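Local coordinates for catalase (Bacillus pumilus, PDB 4QOO), which breaks hydrogen peroxide down to water and oxygen at a heme group buried inside each of its four subunits, at residues P105-D110 and A233-N238; R109-F114 and T179-D184. All coordinates share one frame; numbering follows the deposited sequence.

How the interactions relate
The loop between strands 88-96 and 113-120 of the catalase beta-barrel supplies one side of both contacts. In interaction 1 its earlier part, 105-110, meets helix 229-236 beside a second subunit; in interaction 2 its later part, 109-114, passes the end of helix 175-181 and enters the barrel next to the heme. The centres lie about 14 Å apart, R109 and D110 belong to both, and NH2 of R112 probably hydrogen-bonds back to the backbone oxygen of E106, where the two contacts touch. Both also meet the resorcinol through the shared R109 and D110, so one strand-to-strand loop runs from the subunit interface past the ligand to the heme pocket.

Interaction 1. Residues P105-D110 and A233-N238; sequences PETLRD and AEIQAN. With RCO (resorcinol), chain G.
T107 and Q236 bring the two backbones closest, their CA atoms 5.9 Å apart, where the irregular segment 105-110 passes residues 233-236 of helix 229-236. The pairing joins a loop between two strands of the catalase beta-barrel to a helix at a subunit interface. T107 and Q236 carry most of it. OG1 of T107 donates to OE1 of Q236 over 2.7 Å, lying in the carbonyl plane on a lone pair, with a C=O...donor angle of 115°. With CG anti to the backbone N (chi1 -169°) and the chain extended beyond it, Q236 carries its amide out to the loop, while its NE2 bonds to the backbone oxygen of Q236 of the second subunit. One amide thus serves the loop through its oxygen and the second subunit through its nitrogen. A valine at T107 would probably leave OE1 of Q236 without this donor and the amide freer to turn. Beside the bond, CG2 of T107 makes an apolar contact with CG2 of I235 at 3.7 Å. F240 of the second subunit packs on both P105 and L108. These two also place carbons round the amide oxygen: CB of P105 approaches OE1 of Q236, and CD2 of L108 comes within 3.5 Å of it.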
loop_
_atom_site.group_PDB
_atom_site.type_symbol
_atom_site.label_atom_id
_atom_site.label_comp_id
_atom_site.label_asym_id
_atom_site.label_seq_id
_atom_site.Cartn_x
_atom_site.Cartn_y
_atom_site.Cartn_z
ATOM N N PRO A 105 24.108 10.815 -9.694
ATOM C CA PRO A 105 24.599 11.755 -10.700
ATOM C C PRO A 105 24.239 11.401 -12.167
ATOM O O PRO A 105 24.041 10.237 -12.532
ATOM C CB PRO A 105 26.130 11.664 -10.516
ATOM C CG PRO A 105 26.319 11.179 -9.127
ATOM C CD PRO A 105 25.224 10.177 -8.952
ATOM N N GLU A 106 24.153 12.437 -12.983
ATOM C CA GLU A 106 23.794 12.293 -14.358
ATOM C C GLU A 106 25.026 12.201 -15.291
ATOM O O GLU A 106 24.904 12.252 -16.512
ATOM C CB GLU A 106 22.832 13.415 -14.771
ATOM C CG GLU A 106 21.424 13.172 -14.227
ATOM C CD GLU A 106 20.510 14.342 -14.484
ATOM O OE1 GLU A 106 20.941 15.498 -14.331
ATOM O OE2 GLU A 106 19.274 14.108 -14.674
ATOM N N THR A 107 26.183 12.076 -14.658
ATOM C CA THR A 107 27.533 11.950 -15.298
ATOM C C THR A 107 28.028 10.497 -15.295
ATOM O O THR A 107 29.166 10.210 -15.712
ATOM C CB THR A 107 28.550 12.766 -14.468
ATOM O OG1 THR A 107 28.324 12.513 -13.103
ATOM C CG2 THR A 107 28.429 14.262 -14.704
ATOM N N LEU A 108 27.197 9.542 -14.839
ATOM C CA LEU A 108 27.585 8.120 -14.872
ATOM C C LEU A 108 27.374 7.498 -16.263
ATOM O O LEU A 108 26.445 7.901 -16.989
ATOM C CB LEU A 108 26.779 7.335 -13.858
ATOM C CG LEU A 108 26.750 7.915 -12.409
ATOM C CD1 LEU A 108 26.000 6.920 -11.538
ATOM C CD2 LEU A 108 28.161 8.139 -11.880
ATOM N N ARG A 109 28.163 6.467 -16.617
ATOM C CA ARG A 109 27.915 5.647 -17.807
ATOM C C ARG A 109 26.622 4.830 -17.669
ATOM O O ARG A 109 26.284 4.324 -16.595
ATOM C CB ARG A 109 29.122 4.701 -18.058
ATOM C CG ARG A 109 28.993 3.771 -19.263
ATOM C CD ARG A 109 30.294 3.049 -19.660
ATOM N NE ARG A 109 31.501 3.890 -19.597
ATOM C CZ ARG A 109 31.870 4.797 -20.501
ATOM N NH1 ARG A 109 31.215 4.972 -21.650
ATOM N NH2 ARG A 109 32.933 5.514 -20.272
ATOM N N ASP A 110 25.848 4.805 -18.728
ATOM C CA ASP A 110 24.517 4.143 -18.725
ATOM C C ASP A 110 23.880 4.462 -20.069
ATOM O O ASP A 110 24.051 5.583 -20.588
ATOM C CB ASP A 110 23.573 4.727 -17.619
ATOM C CG ASP A 110 23.245 3.751 -16.448
ATOM O OD1 ASP A 110 23.654 2.531 -16.426
ATOM O OD2 ASP A 110 22.544 4.260 -15.447
ATOM N N ALA A 233 33.929 13.365 -15.057
ATOM C CA ALA A 233 34.450 13.605 -13.675
ATOM C C ALA A 233 34.492 15.051 -13.359
ATOM O O ALA A 233 34.091 15.453 -12.254
ATOM C CB ALA A 233 35.841 13.003 -13.533
ATOM N N GLU A 234 34.955 15.878 -14.286
ATOM C CA GLU A 234 35.019 17.327 -14.046
ATOM C C GLU A 234 33.638 17.939 -13.791
ATOM O O GLU A 234 33.478 18.755 -12.907
ATOM C CB GLU A 234 35.648 18.057 -15.237
ATOM C CG GLU A 234 37.084 17.718 -15.470
ATOM C CD GLU A 234 37.738 18.658 -16.458
ATOM O OE1 GLU A 234 38.665 18.242 -17.200
ATOM O OE2 GLU A 234 37.313 19.824 -16.465
ATOM N N ILE A 235 32.630 17.533 -14.577
ATOM C CA ILE A 235 31.243 17.948 -14.311
ATOM C C ILE A 235 30.768 17.384 -12.958
ATOM O O ILE A 235 30.228 18.125 -12.111
ATOM C CB ILE A 235 30.301 17.531 -15.487
ATOM C CG1 ILE A 235 30.707 18.342 -16.733
ATOM C CG2 ILE A 235 28.859 17.859 -15.175
ATOM C CD1 ILE A 235 30.084 17.872 -18.016
ATOM N N GLN A 236 30.978 16.092 -12.731
ATOM C CA GLN A 236 30.481 15.441 -11.521
ATOM C C GLN A 236 30.995 16.114 -10.242
ATOM O O GLN A 236 30.268 16.175 -9.219
ATOM C CB GLN A 236 30.879 13.972 -11.475
ATOM C CG GLN A 236 30.187 13.197 -10.401
ATOM C CD GLN A 236 30.398 11.708 -10.553
ATOM O OE1 GLN A 236 29.974 11.103 -11.557
ATOM N NE2 GLN A 236 31.014 11.086 -9.556
ATOM N N ALA A 237 32.216 16.646 -10.286
ATOM C CA ALA A 237 32.774 17.372 -9.172
ATOM C C ALA A 237 31.873 18.503 -8.648
ATOM O O ALA A 237 31.934 18.833 -7.463
ATOM C CB ALA A 237 34.125 17.961 -9.540
ATOM N N ASN A 238 31.187 19.182 -9.572
ATOM C CA ASN A 238 30.445 20.422 -9.245
ATOM C C ASN A 238 28.962 20.327 -9.411
ATOM O O ASN A 238 28.242 21.159 -8.865
ATOM C CB ASN A 238 30.953 21.550 -10.114
ATOM C CG ASN A 238 32.381 21.936 -9.758
ATOM O OD1 ASN A 238 32.706 22.094 -8.592
ATOM N ND2 ASN A 238 33.218 22.058 -10.748
HETATM C C1 RCO G . 25.684 0.256 -17.518
HETATM C C2 RCO G . 26.470 1.045 -16.699
HETATM C C3 RCO G . 27.858 0.733 -16.540
HETATM C C4 RCO G . 28.420 -0.374 -17.159
HETATM C C5 RCO G . 27.625 -1.138 -17.937
HETATM C C6 RCO G . 26.281 -0.828 -18.121
HETATM O O1 RCO G . 24.371 0.482 -17.821
HETATM O O3 RCO G . 28.661 1.472 -15.742
#

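Interaction 2. Residues R109-F114 and T179-D184; sequences RDPRGF and TWLFSD. With RCO (resorcinol), chain G; HEM (protoporphyrin IX containing Fe), chain E.
R109 makes its direct polar contacts with the end of helix 175-181 and the residues just after it through NH1. This nitrogen donates to the backbone oxygen of L181 at 3.0 Å, in the carbonyl plane and with an N-H...O angle of 149°, and more weakly to that of S183. A water links the opposite charges of R109 and D184, bridging NH2 to OD1. The bend at chi3 (-41°) turns NH1 toward the helix end while CD lies over one face of the F182 ring, 4.0 Å from its centroid in a CH-pi contact offset toward the rim; guanidinium and ring planes are 23° apart. Helix 434-448, in the C-terminal helical region that follows the barrel in catalases, packs on F182 and touches R109. Among the van der Waals contacts, CD1 of L181 rests 3.6 Å from the carbonyl carbon of D110 and also meets CD of P111. The other branch, CD2, turns to the resorcinol ring. The ligand's O1 donates to OD1 of D110 over 2.6 Å; OD2 accepts from the backbone N of V98 and of I99, which fixes the carboxylate's rotation. Farther along, the chain enters strand 113-120, and CA of G113 passes 3.4 Å from the heme methyl CMD.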
loop_
_atom_site.group_PDB
_atom_site.type_symbol
_atom_site.label_atom_id
_atom_site.label_comp_id
_atom_site.label_asym_id
_atom_site.label_seq_id
_atom_site.Cartn_x
_atom_site.Cartn_y
_atom_site.Cartn_z
ATOM N N ARG A 109 28.163 6.467 -16.617
ATOM C CA ARG A 109 27.915 5.647 -17.807
ATOM C C ARG A 109 26.622 4.830 -17.669
ATOM O O ARG A 109 26.284 4.324 -16.595
ATOM C CB ARG A 109 29.122 4.701 -18.058
ATOM C CG ARG A 109 28.993 3.771 -19.263
ATOM C CD ARG A 109 30.294 3.049 -19.660
ATOM N NE ARG A 109 31.501 3.890 -19.597
ATOM C CZ ARG A 109 31.870 4.797 -20.501
ATOM N NH1 ARG A 109 31.215 4.972 -21.650
ATOM N NH2 ARG A 109 32.933 5.514 -20.272
ATOM N N ASP A 110 25.848 4.805 -18.728
ATOM C CA ASP A 110 24.517 4.143 -18.725
ATOM C C ASP A 110 23.880 4.462 -20.069
ATOM O O ASP A 110 24.051 5.583 -20.588
ATOM C CB ASP A 110 23.573 4.727 -17.619
ATOM C CG ASP A 110 23.245 3.751 -16.448
ATOM O OD1 ASP A 110 23.654 2.531 -16.426
ATOM O OD2 ASP A 110 22.544 4.260 -15.447
ATOM N N PRO A 111 22.995 3.587 -20.534
ATOM C CA PRO A 111 22.019 4.089 -21.503
ATOM C C PRO A 111 21.194 5.219 -20.926
ATOM O O PRO A 111 21.092 5.324 -19.704
ATOM C CB PRO A 111 21.118 2.885 -21.750
ATOM C CG PRO A 111 21.872 1.735 -21.223
ATOM C CD PRO A 111 22.662 2.225 -20.100
ATOM N N ARG A 112 20.630 6.055 -21.784
ATOM C CA ARG A 112 19.700 7.061 -21.327
ATOM C C ARG A 112 18.289 6.732 -21.861
ATOM O O ARG A 112 18.123 6.413 -23.026
ATOM C CB ARG A 112 20.150 8.431 -21.858
ATOM C CG ARG A 112 20.884 9.288 -20.846
ATOM C CD ARG A 112 22.098 8.589 -20.274
ATOM N NE ARG A 112 22.871 9.451 -19.387
ATOM C CZ ARG A 112 24.017 9.078 -18.812
ATOM N NH1 ARG A 112 24.493 7.842 -18.990
ATOM N NH2 ARG A 112 24.674 9.905 -18.025
ATOM N N GLY A 113 17.316 6.790 -20.967
ATOM C CA GLY A 113 15.898 6.704 -21.366
ATOM C C GLY A 113 15.434 7.896 -22.147
ATOM O O GLY A 113 15.850 9.054 -21.884
ATOM N N PHE A 114 14.487 7.632 -23.034
ATOM C CA PHE A 114 13.960 8.608 -23.957
ATOM C C PHE A 114 12.534 8.167 -24.202
ATOM O O PHE A 114 12.210 7.471 -25.143
ATOM C CB PHE A 114 14.800 8.572 -25.272
ATOM C CG PHE A 114 14.652 9.772 -26.137
ATOM C CD1 PHE A 114 13.392 10.293 -26.475
ATOM C CD2 PHE A 114 15.770 10.332 -26.766
ATOM C CE1 PHE A 114 13.286 11.395 -27.332
ATOM C CE2 PHE A 114 15.664 11.423 -27.596
ATOM C CZ PHE A 114 14.425 11.983 -27.872
ATOM N N THR A 179 29.694 -2.659 -27.060
ATOM C CA THR A 179 30.539 -1.971 -28.035
ATOM C C THR A 179 30.069 -0.506 -28.275
ATOM O O THR A 179 30.890 0.382 -28.534
ATOM C CB THR A 179 30.663 -2.839 -29.317
ATOM O OG1 THR A 179 31.133 -4.129 -28.918
ATOM C CG2 THR A 179 31.588 -2.263 -30.328
ATOM N N TRP A 180 28.769 -0.251 -28.129
ATOM C CA TRP A 180 28.244 1.113 -28.145
ATOM C C TRP A 180 28.374 1.805 -26.793
ATOM O O TRP A 180 28.789 2.960 -26.705
ATOM C CB TRP A 180 26.738 1.128 -28.524
ATOM C CG TRP A 180 26.342 0.832 -29.858
ATOM C CD1 TRP A 180 26.364 -0.373 -30.471
ATOM C CD2 TRP A 180 25.744 1.764 -30.804
ATOM N NE1 TRP A 180 25.815 -0.267 -31.725
ATOM C CE2 TRP A 180 25.489 1.041 -31.980
ATOM C CE3 TRP A 180 25.472 3.150 -30.776
ATOM C CZ2 TRP A 180 24.937 1.632 -33.126
ATOM C CZ3 TRP A 180 24.871 3.716 -31.875
ATOM C CH2 TRP A 180 24.635 2.980 -33.049
ATOM N N LEU A 181 28.016 1.095 -25.725
ATOM C CA LEU A 181 27.966 1.701 -24.394
ATOM C C LEU A 181 29.343 2.103 -23.865
ATOM O O LEU A 181 29.448 3.089 -23.127
ATOM C CB LEU A 181 27.314 0.723 -23.405
ATOM C CG LEU A 181 27.132 1.224 -21.987
ATOM C CD1 LEU A 181 26.127 2.344 -21.976
ATOM C CD2 LEU A 181 26.670 0.051 -21.141
ATOM N N PHE A 182 30.406 1.402 -24.296
ATOM C CA PHE A 182 31.735 1.765 -23.859
ATOM C C PHE A 182 32.487 2.674 -24.810
ATOM O O PHE A 182 33.638 3.045 -24.524
ATOM C CB PHE A 182 32.532 0.535 -23.454
ATOM C CG PHE A 182 32.172 0.046 -22.078
ATOM C CD1 PHE A 182 32.817 0.543 -20.974
ATOM C CD2 PHE A 182 31.184 -0.903 -21.914
ATOM C CE1 PHE A 182 32.478 0.127 -19.709
ATOM C CE2 PHE A 182 30.844 -1.342 -20.649
ATOM C CZ PHE A 182 31.512 -0.849 -19.550
ATOM N N SER A 183 31.830 3.109 -25.884
ATOM C CA SER A 183 32.215 4.356 -26.596
ATOM C C SER A 183 31.905 5.516 -25.690
ATOM O O SER A 183 31.301 5.335 -24.629
ATOM C CB SER A 183 31.504 4.497 -27.925
ATOM O OG SER A 183 30.184 4.998 -27.785
ATOM N N ASP A 184 32.319 6.721 -26.041
ATOM C CA ASP A 184 31.968 7.826 -25.161
ATOM C C ASP A 184 30.428 8.131 -25.183
ATOM O O ASP A 184 29.947 8.889 -24.381
ATOM C CB ASP A 184 32.776 9.071 -25.450
ATOM C CG ASP A 184 34.259 8.953 -25.001
ATOM O OD1 ASP A 184 34.616 8.164 -24.079
ATOM O OD2 ASP A 184 35.074 9.695 -25.628
HETATM C C1 RCO G . 25.684 0.256 -17.518
HETATM C C2 RCO G . 26.470 1.045 -16.699
HETATM C C3 RCO G . 27.858 0.733 -16.540
HETATM C C4 RCO G . 28.420 -0.374 -17.159
HETATM C C5 RCO G . 27.625 -1.138 -17.937
HETATM C C6 RCO G . 26.281 -0.828 -18.121
HETATM O O1 RCO G . 24.371 0.482 -17.821
HETATM O O3 RCO G . 28.661 1.472 -15.742
HETATM C CHA HEM E . 11.514 1.966 -17.179
HETATM C CHB HEM E . 11.112 -2.827 -17.348
HETATM C CHC HEM E . 13.779 -2.775 -21.458
HETATM C CHD HEM E . 13.450 2.040 -21.625
HETATM C C1A HEM E . 11.206 0.668 -16.865
HETATM C C2A HEM E . 10.509 0.287 -15.687
HETATM C C3A HEM E . 10.396 -1.068 -15.726
HETATM C C4A HEM E . 11.018 -1.512 -16.937
HETATM C CMA HEM E . 9.681 -1.952 -14.718
HETATM C CAA HEM E . 9.962 1.239 -14.624
HETATM C CBA HEM E . 8.803 2.041 -15.286
HETATM C CGA HEM E . 7.884 2.867 -14.367
HETATM O O1A HEM E . 7.066 3.690 -14.839
HETATM O O2A HEM E . 7.929 2.671 -13.134
HETATM C C1B HEM E . 11.855 -3.214 -18.498
HETATM C C2B HEM E . 12.032 -4.581 -18.884
HETATM C C3B HEM E . 12.790 -4.576 -19.991
HETATM C C4B HEM E . 13.041 -3.157 -20.333
HETATM C CMB HEM E . 11.518 -5.826 -18.212
HETATM C CAB HEM E . 13.210 -5.731 -20.807
HETATM C CBB HEM E . 12.548 -6.880 -20.668
HETATM C C1C HEM E . 13.882 -1.454 -21.884
HETATM C C2C HEM E . 14.175 -1.051 -23.184
HETATM C C3C HEM E . 14.108 0.315 -23.210
HETATM C C4C HEM E . 13.715 0.751 -21.949
HETATM C CMC HEM E . 14.565 -1.927 -24.320
HETATM C CAC HEM E . 14.237 1.173 -24.344
HETATM C CBC HEM E . 14.007 0.647 -25.509
HETATM C C1D HEM E . 12.893 2.359 -20.386
HETATM C C2D HEM E . 12.720 3.764 -20.025
HETATM C C3D HEM E . 12.177 3.766 -18.780
HETATM C C4D HEM E . 12.054 2.339 -18.392
HETATM C CMD HEM E . 13.089 4.887 -20.975
HETATM C CAD HEM E . 11.827 4.994 -17.978
HETATM C CBD HEM E . 10.424 5.518 -18.387
HETATM C CGD HEM E . 10.115 6.717 -17.526
HETATM O O1D HEM E . 10.562 7.839 -17.896
HETATM O O2D HEM E . 9.443 6.529 -16.453
HETATM N NA HEM E . 11.479 -0.421 -17.642
HETATM N NB HEM E . 12.440 -2.447 -19.414
HETATM N NC HEM E . 13.513 -0.348 -21.200
HETATM N ND HEM E . 12.487 1.535 -19.399
HETATM FE FE HEM E . 12.455 -0.366 -19.420
HETATM O O HOH W 1 32.904 8.023 -21.772
#